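Local coordinates for protein CPn_0803/CP_1068/CPj0803/CpB0832 (Chlamydophila pneumoniae, PDB 3Q9D), which is of unknown function but probably serves as a needle-tip component of the chlamydial type III secretion system, at residues F136-T141 against A158-Q163; I152-L157 against E164-T169; T69-F74 against M122-A127. All blocks are in the same frame, centred on the assembly; numbering follows the deposited sequence. Where two conformers were deposited one is given.

Contact 1: F136-T141 against A158-Q163; sequences FINFIT and ARVDGQ
Phe-136, Asn-138 and Phe-139 pair with Ala-158 and Val-160 in an antiparallel backbone contact. It sits where strand 137-147 begins and strand 150-159 ends, at the open end of their beta hairpin. Phe-139 and Ala-158 form a hydrogen-bonded pair. Ala-158 N donates a hydrogen bond to Phe-139 O at 2.8 Å. Ala-158 O accepts from two donors: Asn-138 N at 2.8 Å, in the carbonyl plane, and Phe-139 N at 3.2 Å, tilted out of it. The register shifts by one residue here, and Ile-137 lies across from Arg-159. Further along, Val-160 N bonds to Phe-136 O at 2.8 Å, nearly along the C=O axis. The same oxygen receives a CA-H...O contact from Arg-159. Val-160 CG2 stands beside the backbone N (chi1 of CG1 167°), and this brings it alongside Phe-136 CB at 4.2 Å. Asn-138 lays its CB against the backbone of Arg-159. Its ND2 has a weak bond to a water that also donates to Arg-159 O, and a stronger bond to Glu-73 of the third subunit. Beyond Arg-159 the chain makes a type I turn ending at Gly-162. Arg-159 bends back at chi3 (-47°) to meet the carboxylate of Asp-161. Its NH2 forms a salt bridge with the syn lone pair of Asp-161 OD2 at 2.6 Å, and its NE meets OD1 weakly at the guanidinium edge. Asp-161 OD1 also accepts from Gln-163 N at 2.9 Å, closing an Asx turn. Arg-159 NH1 bonds to Leu-166 O of the second subunit. Asn-138 and Phe-139, both facing Ala-158, make a classic beta bulge at the mouth of an antiparallel hairpin.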
loop_
_atom_site.group_PDB
_atom_site.type_symbol
_atom_site.label_atom_id
_atom_site.label_comp_id
_atom_site.label_asym_id
_atom_site.label_seq_id
_atom_site.Cartn_x
_atom_site.Cartn_y
_atom_site.Cartn_z
ATOM N N PHE A 136 6.689 -15.773 -0.520
ATOM C CA PHE A 136 6.746 -16.687 -1.652
ATOM C C PHE A 136 5.484 -16.611 -2.501
ATOM O O PHE A 136 4.379 -16.340 -2.003
ATOM C CB PHE A 136 7.024 -18.120 -1.196
ATOM C CG PHE A 136 8.490 -18.373 -0.908
ATOM C CD1 PHE A 136 9.263 -19.117 -1.793
ATOM C CD2 PHE A 136 9.085 -17.866 0.244
ATOM C CE1 PHE A 136 10.619 -19.361 -1.523
ATOM C CE2 PHE A 136 10.431 -18.107 0.520
ATOM C CZ PHE A 136 11.196 -18.855 -0.375
ATOM N N ILE A 137 5.654 -16.853 -3.790
ATOM C CA ILE A 137 4.516 -16.945 -4.684
ATOM C C ILE A 137 3.561 -18.069 -4.228
ATOM O O ILE A 137 4.000 -19.122 -3.758
ATOM C CB ILE A 137 4.950 -17.187 -6.134
ATOM C CG1 ILE A 137 3.710 -17.188 -7.028
ATOM C CG2 ILE A 137 5.733 -18.523 -6.261
ATOM C CD1 ILE A 137 4.003 -17.198 -8.537
ATOM N N ASN A 138 2.256 -17.812 -4.320
ATOM C CA ASN A 138 1.225 -18.779 -3.945
ATOM C C ASN A 138 0.296 -19.126 -5.117
ATOM O O ASN A 138 -0.207 -20.240 -5.225
ATOM C CB ASN A 138 0.352 -18.199 -2.814
ATOM C CG ASN A 138 -0.715 -19.185 -2.348
ATOM O OD1 ASN A 138 -0.389 -20.256 -1.854
ATOM N ND2 ASN A 138 -1.988 -18.825 -2.512
ATOM N N PHE A 139 0.048 -18.155 -5.984
ATOM C CA PHE A 139 -0.892 -18.370 -7.062
ATOM C C PHE A 139 -0.718 -17.272 -8.121
ATOM O O PHE A 139 -0.246 -16.191 -7.814
ATOM C CB PHE A 139 -2.326 -18.331 -6.491
ATOM C CG PHE A 139 -3.331 -19.065 -7.329
ATOM C CD1 PHE A 139 -3.449 -20.458 -7.252
ATOM C CD2 PHE A 139 -4.180 -18.374 -8.173
ATOM C CE1 PHE A 139 -4.386 -21.141 -8.036
ATOM C CE2 PHE A 139 -5.118 -19.048 -8.956
ATOM C CZ PHE A 139 -5.218 -20.435 -8.891
ATOM N N ILE A 140 -1.049 -17.569 -9.368
ATOM C CA ILE A 140 -1.034 -16.545 -10.415
ATOM C C ILE A 140 -2.227 -16.773 -11.325
ATOM O O ILE A 140 -2.579 -17.925 -11.628
ATOM C CB ILE A 140 0.299 -16.548 -11.228
ATOM C CG1 ILE A 140 0.279 -15.513 -12.360
ATOM C CG2 ILE A 140 0.584 -17.906 -11.805
ATOM C CD1 ILE A 140 1.584 -15.489 -13.166
ATOM N N THR A 141 -2.879 -15.685 -11.735
ATOM C CA THR A 141 -3.930 -15.790 -12.744
ATOM C C THR A 141 -3.547 -14.897 -13.915
ATOM O O THR A 141 -2.800 -13.935 -13.742
ATOM C CB THR A 141 -5.290 -15.289 -12.222
ATOM O OG1 THR A 141 -5.180 -13.903 -11.873
ATOM C CG2 THR A 141 -5.751 -16.095 -11.009
ATOM N N ALA A 158 -0.079 -13.637 -6.573
ATOM C CA ALA A 158 -0.520 -13.629 -5.179
ATOM C C ALA A 158 0.544 -14.338 -4.387
ATOM O O ALA A 158 1.028 -15.396 -4.808
ATOM C CB ALA A 158 -1.881 -14.364 -5.025
ATOM N N ARG A 159 0.915 -13.765 -3.250
ATOM C CA ARG A 159 1.892 -14.397 -2.374
ATOM C C ARG A 159 1.233 -15.201 -1.256
ATOM O O ARG A 159 0.034 -15.072 -1.008
ATOM C CB ARG A 159 2.801 -13.341 -1.776
ATOM C CG ARG A 159 3.479 -12.476 -2.832
ATOM C CD ARG A 159 4.572 -11.603 -2.256
ATOM N NE ARG A 159 4.153 -10.909 -1.031
ATOM C CZ ARG A 159 4.791 -9.853 -0.528
ATOM N NH1 ARG A 159 5.870 -9.377 -1.140
ATOM N NH2 ARG A 159 4.370 -9.280 0.595
ATOM N N VAL A 160 2.025 -16.031 -0.589
ATOM C CA VAL A 160 1.558 -16.787 0.575
ATOM C C VAL A 160 0.901 -15.859 1.619
ATOM O O VAL A 160 -0.049 -16.247 2.290
ATOM C CB VAL A 160 2.732 -17.575 1.245
ATOM C CG1 VAL A 160 2.327 -18.099 2.624
ATOM C CG2 VAL A 160 3.199 -18.728 0.344
ATOM N N ASP A 161 1.409 -14.639 1.766
ATOM C CA ASP A 161 0.812 -13.710 2.734
ATOM C C ASP A 161 -0.472 -13.022 2.253
ATOM O O ASP A 161 -1.042 -12.208 2.972
ATOM C CB ASP A 161 1.826 -12.655 3.194
ATOM C CG ASP A 161 2.221 -11.690 2.071
ATOM O OD1 ASP A 161 1.637 -11.759 0.971
ATOM O OD2 ASP A 161 3.112 -10.861 2.295
ATOM N N GLY A 162 -0.950 -13.370 1.061
ATOM C CA GLY A 162 -2.195 -12.815 0.571
ATOM C C GLY A 162 -2.074 -11.537 -0.245
ATOM O O GLY A 162 -3.025 -11.122 -0.899
ATOM N N GLN A 163 -0.908 -10.917 -0.248
ATOM C CA GLN A 163 -0.737 -9.691 -1.043
ATOM C C GLN A 163 -0.689 -10.069 -2.504
ATOM O O GLN A 163 -0.201 -11.142 -2.855
ATOM C CB GLN A 163 0.564 -8.985 -0.650
ATOM C CG GLN A 163 0.574 -8.599 0.834
ATOM C CD GLN A 163 1.596 -7.537 1.164
ATOM O OE1 GLN A 163 1.942 -6.706 0.316
ATOM N NE2 GLN A 163 2.092 -7.555 2.405
HETATM O O HOH W 1 -2.789 -15.799 -1.758
#

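Contact 2: I152-L157 against E164-T169; sequences IFLNRL and EFLLMT
Asn-155 bonds to Leu-167 through backbone and side chain, and to Thr-169 through its side chain, in the middle of a regular antiparallel pair of strands. The pairs Phe-153 with Thr-169, Asn-155 with Leu-167, and Leu-157 with Phe-165 each exchange two backbone N-H...O bonds. Leu-167 O takes a further bond, from Asn-155 ND2 at 3.0 Å. The backbone N and ND2 of Asn-155 reach this oxygen from opposite faces of its carbonyl plane. Asn-155 CG lies beside its own backbone N (chi1 -53°), which carries the amide over the neighbouring strand. ND2 also donates to Thr-169 OG1 at 2.8 Å, with the hydroxyl in the amide plane. OD1 is bonded to Ser-142 on strand 137-147, so both ends of this buried amide are satisfied. On the face of Leu-154 and Arg-156, Met-168 folds at chi2 and chi3. Its SD rests 3.8 Å from Leu-154 CG, and its CE 3.7 Å from Ile-152 CD1. Leu-154 CD2, on the same strand, lies over one face of the Arg-156 guanidinium, offset toward its rim. Arg-156 NH1 donates to a water at 2.8 Å, which in turn donates to Glu-164 OE1. Glu-164 is held by Thr-69 and Tyr-68 of the third subunit. The amide of Asn-155 thus cross-links three strands, and its bonds at both ends fix its rotation within the sheet.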
loop_
_atom_site.group_PDB
_atom_site.type_symbol
_atom_site.label_atom_id
_atom_site.label_comp_id
_atom_site.label_asym_id
_atom_site.label_seq_id
_atom_site.Cartn_x
_atom_site.Cartn_y
_atom_site.Cartn_z
ATOM N N ILE A 152 -2.668 -8.995 -25.146
ATOM C CA ILE A 152 -1.993 -8.719 -23.878
ATOM C C ILE A 152 -2.603 -9.529 -22.724
ATOM O O ILE A 152 -3.713 -10.043 -22.836
ATOM C CB ILE A 152 -1.988 -7.215 -23.564
ATOM C CG1 ILE A 152 -3.411 -6.678 -23.505
ATOM C CG2 ILE A 152 -1.153 -6.459 -24.606
ATOM C CD1 ILE A 152 -3.510 -5.298 -22.877
ATOM N N PHE A 153 -1.872 -9.640 -21.622
ATOM C CA PHE A 153 -2.311 -10.445 -20.496
ATOM C C PHE A 153 -2.362 -9.594 -19.257
ATOM O O PHE A 153 -1.395 -8.894 -18.947
ATOM C CB PHE A 153 -1.339 -11.600 -20.275
ATOM C CG PHE A 153 -1.289 -12.558 -21.425
ATOM C CD1 PHE A 153 -2.211 -13.598 -21.518
ATOM C CD2 PHE A 153 -0.338 -12.417 -22.416
ATOM C CE1 PHE A 153 -2.175 -14.487 -22.586
ATOM C CE2 PHE A 153 -0.300 -13.308 -23.495
ATOM C CZ PHE A 153 -1.218 -14.328 -23.575
ATOM N N LEU A 154 -3.492 -9.639 -18.562
ATOM C CA LEU A 154 -3.588 -9.051 -17.228
ATOM C C LEU A 154 -3.239 -10.151 -16.228
ATOM O O LEU A 154 -4.033 -11.069 -15.982
ATOM C CB LEU A 154 -5.007 -8.517 -16.979
ATOM C CG LEU A 154 -5.304 -7.738 -15.688
ATOM C CD1 LEU A 154 -6.726 -7.188 -15.751
ATOM C CD2 LEU A 154 -5.132 -8.600 -14.425
ATOM N N ASN A 155 -2.027 -10.091 -15.693
ATOM C CA ASN A 155 -1.565 -11.111 -14.756
ATOM C C ASN A 155 -1.759 -10.657 -13.329
ATOM O O ASN A 155 -1.564 -9.480 -13.020
ATOM C CB ASN A 155 -0.090 -11.414 -14.996
ATOM C CG ASN A 155 0.183 -11.768 -16.439
ATOM O OD1 ASN A 155 -0.178 -12.852 -16.897
ATOM N ND2 ASN A 155 0.783 -10.840 -17.175
ATOM N N ARG A 156 -2.138 -11.588 -12.457
ATOM C CA ARG A 156 -2.202 -11.282 -11.036
ATOM C C ARG A 156 -1.344 -12.265 -10.259
ATOM O O ARG A 156 -1.567 -13.455 -10.337
ATOM C CB ARG A 156 -3.662 -11.335 -10.541
ATOM C CG ARG A 156 -4.509 -10.189 -11.052
ATOM C CD ARG A 156 -5.984 -10.397 -10.665
ATOM N NE ARG A 156 -6.863 -9.481 -11.383
ATOM C CZ ARG A 156 -6.983 -8.188 -11.085
ATOM N NH1 ARG A 156 -6.275 -7.661 -10.087
ATOM N NH2 ARG A 156 -7.802 -7.424 -11.796
ATOM N N LEU A 157 -0.369 -11.750 -9.517
ATOM C CA LEU A 157 0.609 -12.448 -8.690
ATOM C C LEU A 157 0.156 -12.503 -7.234
ATOM O O LEU A 157 -0.154 -11.398 -6.790
ATOM C CB LEU A 157 1.976 -11.771 -8.790
ATOM C CG LEU A 157 2.712 -11.922 -10.124
ATOM C CD1 LEU A 157 3.242 -13.339 -10.288
ATOM C CD2 LEU A 157 1.803 -11.547 -11.284
ATOM N N GLU A 164 -1.234 -9.212 -3.351
ATOM C CA GLU A 164 -1.303 -9.494 -4.788
ATOM C C GLU A 164 -0.725 -8.322 -5.567
ATOM O O GLU A 164 -0.680 -7.192 -5.067
ATOM C CB GLU A 164 -2.760 -9.679 -5.211
ATOM C CG GLU A 164 -3.468 -10.899 -4.559
ATOM C CD GLU A 164 -4.950 -10.995 -4.956
ATOM O OE1 GLU A 164 -5.552 -9.942 -5.290
ATOM O OE2 GLU A 164 -5.516 -12.116 -4.919
ATOM N N PHE A 165 -0.332 -8.571 -6.804
ATOM C CA PHE A 165 0.210 -7.499 -7.629
ATOM C C PHE A 165 -0.329 -7.713 -9.026
ATOM O O PHE A 165 -0.274 -8.827 -9.536
ATOM C CB PHE A 165 1.734 -7.593 -7.640
ATOM C CG PHE A 165 2.439 -6.362 -8.169
ATOM C CD1 PHE A 165 2.283 -5.128 -7.547
ATOM C CD2 PHE A 165 3.315 -6.466 -9.245
ATOM C CE1 PHE A 165 2.972 -4.017 -7.995
ATOM C CE2 PHE A 165 4.029 -5.345 -9.700
ATOM C CZ PHE A 165 3.851 -4.129 -9.074
ATOM N N LEU A 166 -0.851 -6.655 -9.644
ATOM C CA LEU A 166 -1.324 -6.748 -11.028
ATOM C C LEU A 166 -0.182 -6.393 -11.963
ATOM O O LEU A 166 0.493 -5.378 -11.757
ATOM C CB LEU A 166 -2.474 -5.755 -11.240
ATOM C CG LEU A 166 -3.198 -5.718 -12.598
ATOM C CD1 LEU A 166 -4.619 -5.200 -12.423
ATOM C CD2 LEU A 166 -2.425 -4.822 -13.569
ATOM N N LEU A 167 0.026 -7.190 -13.002
ATOM C CA LEU A 167 1.094 -6.902 -13.944
ATOM C C LEU A 167 0.623 -7.174 -15.373
ATOM O O LEU A 167 0.168 -8.279 -15.667
ATOM C CB LEU A 167 2.308 -7.777 -13.597
ATOM C CG LEU A 167 3.614 -7.529 -14.346
ATOM C CD1 LEU A 167 4.203 -6.155 -13.967
ATOM C CD2 LEU A 167 4.592 -8.645 -14.008
ATOM N N MET A 168 0.702 -6.173 -16.256
ATOM C CA MET A 168 0.335 -6.380 -17.674
ATOM C C MET A 168 1.575 -6.817 -18.449
ATOM O O MET A 168 2.686 -6.341 -18.177
ATOM C CB MET A 168 -0.249 -5.097 -18.332
ATOM C CG MET A 168 -1.368 -4.407 -17.547
ATOM S SD MET A 168 -2.872 -5.389 -17.422
ATOM C CE MET A 168 -3.304 -5.585 -19.151
ATOM N N THR A 169 1.392 -7.714 -19.422
ATOM C CA THR A 169 2.488 -8.153 -20.286
ATOM C C THR A 169 1.955 -8.311 -21.696
ATOM O O THR A 169 0.831 -8.775 -21.883
ATOM C CB THR A 169 3.067 -9.531 -19.843
ATOM O OG1 THR A 169 2.001 -10.494 -19.717
ATOM C CG2 THR A 169 3.822 -9.431 -18.507
HETATM O O HOH W 2 -4.558 -8.595 -8.053
#

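Contact 3: T69-F74 against M122-A127; sequences TTFREF and MPIRVA
Helix 70-74 and helix 122-127 run at 125° to each other, their short axes 9.1 Å apart at closest approach, with Phe-71 and Ala-127 the nearest CA pair at 5.0 Å. Ile-124 lies over one face of the Phe-74 ring: its CG2 makes a CH-pi contact, 4.2 Å from the ring centroid and 21° off the normal. Its CD1 approaches Phe-74 CE1 at 3.5 Å. Both branches therefore meet the same ring, and CG2 also comes 4.1 Å from Phe-71 CE1. The Phe-71 ring owes this position to CG being anti to the backbone N (chi1 -176°). One turn further on, Ala-127 brings only a methyl group, so the backbones can come close here. Its CB meets Thr-70 CG2 at 3.9 Å and also touches Phe-71 CB. No direct hydrogen bond joins the helices. A water bridges them instead, accepting from Phe-71 N at 2.8 Å and donating to Ala-127 O. Leu-96 and Ile-97 of helix 86-98 pack on Phe-74, as do Leu-58 and Ile-61 of helix 48-61. This interlocking of aliphatic and aromatic side chains is typical of the hydrophobic core of a helical bundle, here in the N-terminal helical part of the chain.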
loop_
_atom_site.group_PDB
_atom_site.type_symbol
_atom_site.label_atom_id
_atom_site.label_comp_id
_atom_site.label_asym_id
_atom_site.label_seq_id
_atom_site.Cartn_x
_atom_site.Cartn_y
_atom_site.Cartn_z
ATOM N N THR A 69 3.519 -10.577 12.151
ATOM C CA THR A 69 3.649 -10.623 13.597
ATOM C C THR A 69 2.632 -11.568 14.271
ATOM O O THR A 69 2.685 -11.767 15.490
ATOM C CB THR A 69 3.448 -9.240 14.253
ATOM O OG1 THR A 69 2.126 -8.780 13.974
ATOM C CG2 THR A 69 4.479 -8.214 13.751
ATOM N N THR A 70 1.701 -12.095 13.492
ATOM C CA THR A 70 0.525 -12.767 14.044
ATOM C C THR A 70 0.869 -14.074 14.768
ATOM O O THR A 70 0.299 -14.371 15.836
ATOM C CB THR A 70 -0.516 -13.040 12.956
ATOM O OG1 THR A 70 -0.885 -11.801 12.345
ATOM C CG2 THR A 70 -1.786 -13.749 13.546
ATOM N N PHE A 71 1.805 -14.845 14.230
ATOM C CA PHE A 71 2.173 -16.063 14.942
ATOM C C PHE A 71 2.787 -15.751 16.301
ATOM O O PHE A 71 2.458 -16.368 17.318
ATOM C CB PHE A 71 3.137 -16.944 14.145
ATOM C CG PHE A 71 3.431 -18.233 14.850
ATOM C CD1 PHE A 71 2.450 -19.205 14.951
ATOM C CD2 PHE A 71 4.638 -18.435 15.484
ATOM C CE1 PHE A 71 2.696 -20.400 15.621
ATOM C CE2 PHE A 71 4.899 -19.626 16.175
ATOM C CZ PHE A 71 3.923 -20.601 16.252
ATOM N N ARG A 72 3.660 -14.753 16.340
ATOM C CA ARG A 72 4.224 -14.346 17.616
ATOM C C ARG A 72 3.179 -13.753 18.551
ATOM O O ARG A 72 3.264 -13.914 19.766
ATOM C CB ARG A 72 5.413 -13.396 17.407
ATOM C CG ARG A 72 6.721 -14.203 17.267
ATOM C CD ARG A 72 7.899 -13.365 16.835
ATOM N NE ARG A 72 7.727 -12.833 15.486
ATOM C CZ ARG A 72 8.730 -12.439 14.704
ATOM N NH1 ARG A 72 9.978 -12.530 15.138
ATOM N NH2 ARG A 72 8.482 -11.965 13.484
ATOM N N GLU A 73 2.188 -13.071 17.988
ATOM C CA GLU A 73 1.138 -12.502 18.827
ATOM C C GLU A 73 0.313 -13.620 19.471
ATOM O O GLU A 73 -0.044 -13.548 20.646
ATOM C CB GLU A 73 0.227 -11.586 17.998
ATOM C CG GLU A 73 -0.798 -10.848 18.843
ATOM C CD GLU A 73 -1.606 -9.814 18.043
ATOM O OE1 GLU A 73 -1.512 -9.818 16.794
ATOM O OE2 GLU A 73 -2.337 -9.008 18.680
ATOM N N PHE A 74 0.020 -14.652 18.686
ATOM C CA PHE A 74 -0.619 -15.854 19.189
ATOM C C PHE A 74 0.194 -16.533 20.316
ATOM O O PHE A 74 -0.355 -16.921 21.346
ATOM C CB PHE A 74 -0.850 -16.831 18.029
ATOM C CG PHE A 74 -0.933 -18.265 18.457
ATOM C CD1 PHE A 74 -2.086 -18.765 19.051
ATOM C CD2 PHE A 74 0.144 -19.123 18.259
ATOM C CE1 PHE A 74 -2.161 -20.125 19.458
ATOM C CE2 PHE A 74 0.075 -20.468 18.653
ATOM C CZ PHE A 74 -1.067 -20.961 19.250
ATOM N N MET A 122 -6.081 -23.839 11.457
ATOM C CA MET A 122 -5.615 -23.458 10.129
ATOM C C MET A 122 -5.088 -22.012 10.061
ATOM O O MET A 122 -4.013 -21.755 9.507
ATOM C CB MET A 122 -6.717 -23.728 9.099
ATOM C CG MET A 122 -6.959 -25.219 8.885
ATOM S SD MET A 122 -5.422 -26.035 8.403
ATOM C CE MET A 122 -4.676 -24.713 7.343
ATOM N N PRO A 123 -5.829 -21.059 10.648
ATOM C CA PRO A 123 -5.345 -19.676 10.638
ATOM C C PRO A 123 -4.002 -19.550 11.376
ATOM O O PRO A 123 -3.142 -18.761 10.967
ATOM C CB PRO A 123 -6.444 -18.925 11.387
ATOM C CG PRO A 123 -7.694 -19.721 11.090
ATOM C CD PRO A 123 -7.237 -21.153 11.082
ATOM N N ILE A 124 -3.832 -20.311 12.457
ATOM C CA ILE A 124 -2.534 -20.343 13.164
ATOM C C ILE A 124 -1.410 -20.929 12.303
ATOM O O ILE A 124 -0.288 -20.404 12.272
ATOM C CB ILE A 124 -2.626 -21.104 14.519
ATOM C CG1 ILE A 124 -3.492 -20.298 15.505
ATOM C CG2 ILE A 124 -1.212 -21.376 15.085
ATOM C CD1 ILE A 124 -4.042 -21.145 16.691
ATOM N N ARG A 125 -1.706 -22.027 11.615
ATOM C CA ARG A 125 -0.746 -22.612 10.676
ATOM C C ARG A 125 -0.417 -21.671 9.516
ATOM O O ARG A 125 0.732 -21.610 9.067
ATOM C CB ARG A 125 -1.260 -23.963 10.173
ATOM C CG ARG A 125 -1.457 -24.913 11.365
ATOM C CD ARG A 125 -2.108 -26.254 10.988
ATOM N NE ARG A 125 -1.190 -27.159 10.303
ATOM C CZ ARG A 125 -0.143 -27.744 10.882
ATOM N NH1 ARG A 125 0.141 -27.503 12.159
ATOM N NH2 ARG A 125 0.635 -28.561 10.179
ATOM N N VAL A 126 -1.415 -20.941 9.033
ATOM C CA VAL A 126 -1.164 -19.920 8.018
ATOM C C VAL A 126 -0.320 -18.781 8.583
ATOM O O VAL A 126 0.612 -18.328 7.916
ATOM C CB VAL A 126 -2.453 -19.407 7.388
ATOM C CG1 VAL A 126 -2.161 -18.164 6.512
ATOM C CG2 VAL A 126 -3.087 -20.528 6.556
ATOM N N ALA A 127 -0.611 -18.332 9.812
ATOM C CA ALA A 127 0.260 -17.326 10.456
ATOM C C ALA A 127 1.700 -17.815 10.555
ATOM O O ALA A 127 2.645 -17.064 10.311
ATOM C CB ALA A 127 -0.259 -16.947 11.848
HETATM O O HOH W 3 2.864 -14.553 11.604
#

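From the N terminus, the chain first closes contact 3, where helix 70-82 meets helix 107-133 across 47 intervening, mostly helical residues. Helix 107-133 then leads into strand 137-147, where contact 1 opens, to close over 16 residues, mostly strand; contact 2 closes over 6. Contacts 1 and 2 cross, since their segments alternate along the chain and both use strand 150-159. Together they join the three strands in the order 137-147, 150-159, 164-170, and they touch through Thr-141 O and Arg-156 N at 2.8 Å, probably a hydrogen bond. Contact 3 is separate, its centre about 17 Å from that of contact 1 and about 29 Å from that of contact 2. All three contacts touch the third subunit.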